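PDB 5DUD: YbgK, which catalyses, as subunit C of 5-oxoprolinase, the cleavage of 5-oxoproline to L-glutamate coupled to hydrolysis of ATP to ADP and phosphate. Local coordinates for residues V13-R18 and G126-D131. Sequence-based numbering, arbitrary orientation.
Sequences VQDGGR and GSCSTD
Arg18 grips the carbonyl oxygen of Ser129 end-on. NH1 and NH2 both donate to Ser129 O, NH2 at 2.8 Å, and this oxygen lies in the guanidinium plane. NH2 also reaches Ser127 O in a weak bond. Over one face of the guanidinium sits the hydroxyl of Ser127, which forms an ST turn by accepting from Ser129 N at 3.2 Å. The contact joins this turn, in the loop between strands 110-115 and 149-150, to the end of strand 12-14, an edge strand of an antiparallel sheet within this chain, and to the loop after it. Two donors of Thr130 meet Val13 O: the backbone N, nearly along the C=O axis, and OG1 at 2.8 Å, from well off that axis. Next along the chain, Asp15 N donates to Ser129 OG at 3.2 Å. Ser129 OG stands anti to its carbonyl carbon (chi1 -68°), which brings it to Asp15 N, while the carbonyl oxygen of the same residue meets Arg18. Outside the segments, Arg18 NE is bonded to Val124 O. A leucine in place of Arg18 lacks the guanidinium, and Ser129 O and Val124 O would probably lose the donors described here. A water accepts from Arg18 NH1 and donates to Asp131 OD2 at 2.6 Å.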
loop_
_atom_site.group_PDB
_atom_site.type_symbol
_atom_site.label_atom_id
_atom_site.label_comp_id
_atom_site.label_asym_id
_atom_site.label_seq_id
_atom_site.Cartn_x
_atom_site.Cartn_y
_atom_site.Cartn_z
ATOM N N VAL A 13 -7.050 -12.749 6.013
ATOM C CA VAL A 13 -8.354 -12.477 5.389
ATOM C C VAL A 13 -8.167 -11.290 4.441
ATOM O O VAL A 13 -7.848 -10.195 4.912
ATOM C CB VAL A 13 -9.459 -12.187 6.438
ATOM C CG1 VAL A 13 -10.833 -12.093 5.776
ATOM C CG2 VAL A 13 -9.466 -13.235 7.552
ATOM N N GLN A 14 -8.337 -11.495 3.126
ATOM C CA GLN A 14 -8.142 -10.439 2.140
ATOM C C GLN A 14 -9.422 -10.167 1.361
ATOM O O GLN A 14 -10.227 -11.065 1.134
ATOM C CB GLN A 14 -6.991 -10.802 1.187
ATOM C CG GLN A 14 -5.619 -10.861 1.868
ATOM C CD GLN A 14 -5.147 -9.534 2.429
ATOM O OE1 GLN A 14 -5.578 -8.455 2.013
ATOM N NE2 GLN A 14 -4.229 -9.579 3.383
ATOM N N ASP A 15 -9.595 -8.889 0.988
ATOM C CA ASP A 15 -10.753 -8.317 0.294
ATOM C C ASP A 15 -10.319 -7.620 -1.025
ATOM O O ASP A 15 -9.180 -7.784 -1.462
ATOM C CB ASP A 15 -11.384 -7.279 1.257
ATOM C CG ASP A 15 -12.888 -7.185 1.206
ATOM O OD1 ASP A 15 -13.553 -8.120 1.683
ATOM O OD2 ASP A 15 -13.402 -6.157 0.716
ATOM N N GLY A 16 -11.230 -6.857 -1.640
ATOM C CA GLY A 16 -10.935 -6.006 -2.791
ATOM C C GLY A 16 -9.913 -4.921 -2.495
ATOM O O GLY A 16 -9.052 -4.643 -3.333
ATOM N N GLY A 17 -10.013 -4.306 -1.315
ATOM C CA GLY A 17 -9.081 -3.274 -0.879
ATOM C C GLY A 17 -9.719 -2.143 -0.100
ATOM O O GLY A 17 -10.885 -1.798 -0.312
ATOM N N ARG A 18 -8.934 -1.552 0.803
ATOM C CA ARG A 18 -9.334 -0.425 1.642
ATOM C C ARG A 18 -9.040 0.882 0.875
ATOM O O ARG A 18 -8.040 1.542 1.132
ATOM C CB ARG A 18 -8.581 -0.518 2.983
ATOM C CG ARG A 18 -9.069 0.448 4.045
ATOM C CD ARG A 18 -8.537 0.157 5.438
ATOM N NE ARG A 18 -9.130 -1.055 6.016
ATOM C CZ ARG A 18 -8.595 -2.278 6.019
ATOM N NH1 ARG A 18 -7.405 -2.498 5.459
ATOM N NH2 ARG A 18 -9.244 -3.293 6.575
ATOM N N GLY A 126 -14.715 0.325 5.343
ATOM C CA GLY A 126 -15.238 -0.245 4.102
ATOM C C GLY A 126 -14.417 -1.361 3.486
ATOM O O GLY A 126 -14.405 -1.500 2.261
ATOM N N SER A 127 -13.740 -2.175 4.318
ATOM C CA SER A 127 -12.888 -3.273 3.844
ATOM C C SER A 127 -12.505 -4.211 4.994
ATOM O O SER A 127 -12.390 -3.770 6.138
ATOM C CB SER A 127 -11.623 -2.715 3.190
ATOM O OG SER A 127 -10.704 -3.738 2.844
ATOM N N CYS A 128 -12.304 -5.500 4.674
ATOM C CA CYS A 128 -11.918 -6.544 5.621
ATOM C C CYS A 128 -10.468 -7.012 5.366
ATOM O O CYS A 128 -10.042 -8.014 5.942
ATOM C CB CYS A 128 -12.898 -7.709 5.523
ATOM S SG CYS A 128 -14.638 -7.227 5.676
ATOM N N SER A 129 -9.699 -6.271 4.540
ATOM C CA SER A 129 -8.310 -6.618 4.243
ATOM C C SER A 129 -7.428 -6.436 5.463
ATOM O O SER A 129 -7.461 -5.378 6.093
ATOM C CB SER A 129 -7.772 -5.764 3.102
ATOM O OG SER A 129 -8.421 -6.093 1.888
ATOM N N THR A 130 -6.601 -7.443 5.765
ATOM C CA THR A 130 -5.719 -7.420 6.930
ATOM C C THR A 130 -4.483 -6.574 6.649
ATOM O O THR A 130 -3.753 -6.854 5.694
ATOM C CB THR A 130 -5.300 -8.846 7.329
ATOM O OG1 THR A 130 -6.426 -9.715 7.230
ATOM C CG2 THR A 130 -4.739 -8.918 8.741
ATOM N N ASP A 131 -4.259 -5.542 7.475
ATOM C CA ASP A 131 -3.083 -4.680 7.392
ATOM C C ASP A 131 -2.159 -5.096 8.541
ATOM O O ASP A 131 -2.444 -4.801 9.702
ATOM C CB ASP A 131 -3.506 -3.203 7.462
ATOM C CG ASP A 131 -2.492 -2.225 6.889
ATOM O OD1 ASP A 131 -1.294 -2.577 6.823
ATOM O OD2 ASP A 131 -2.893 -1.094 6.535
HETATM O O HOH W 1 -5.044 -0.941 5.018
#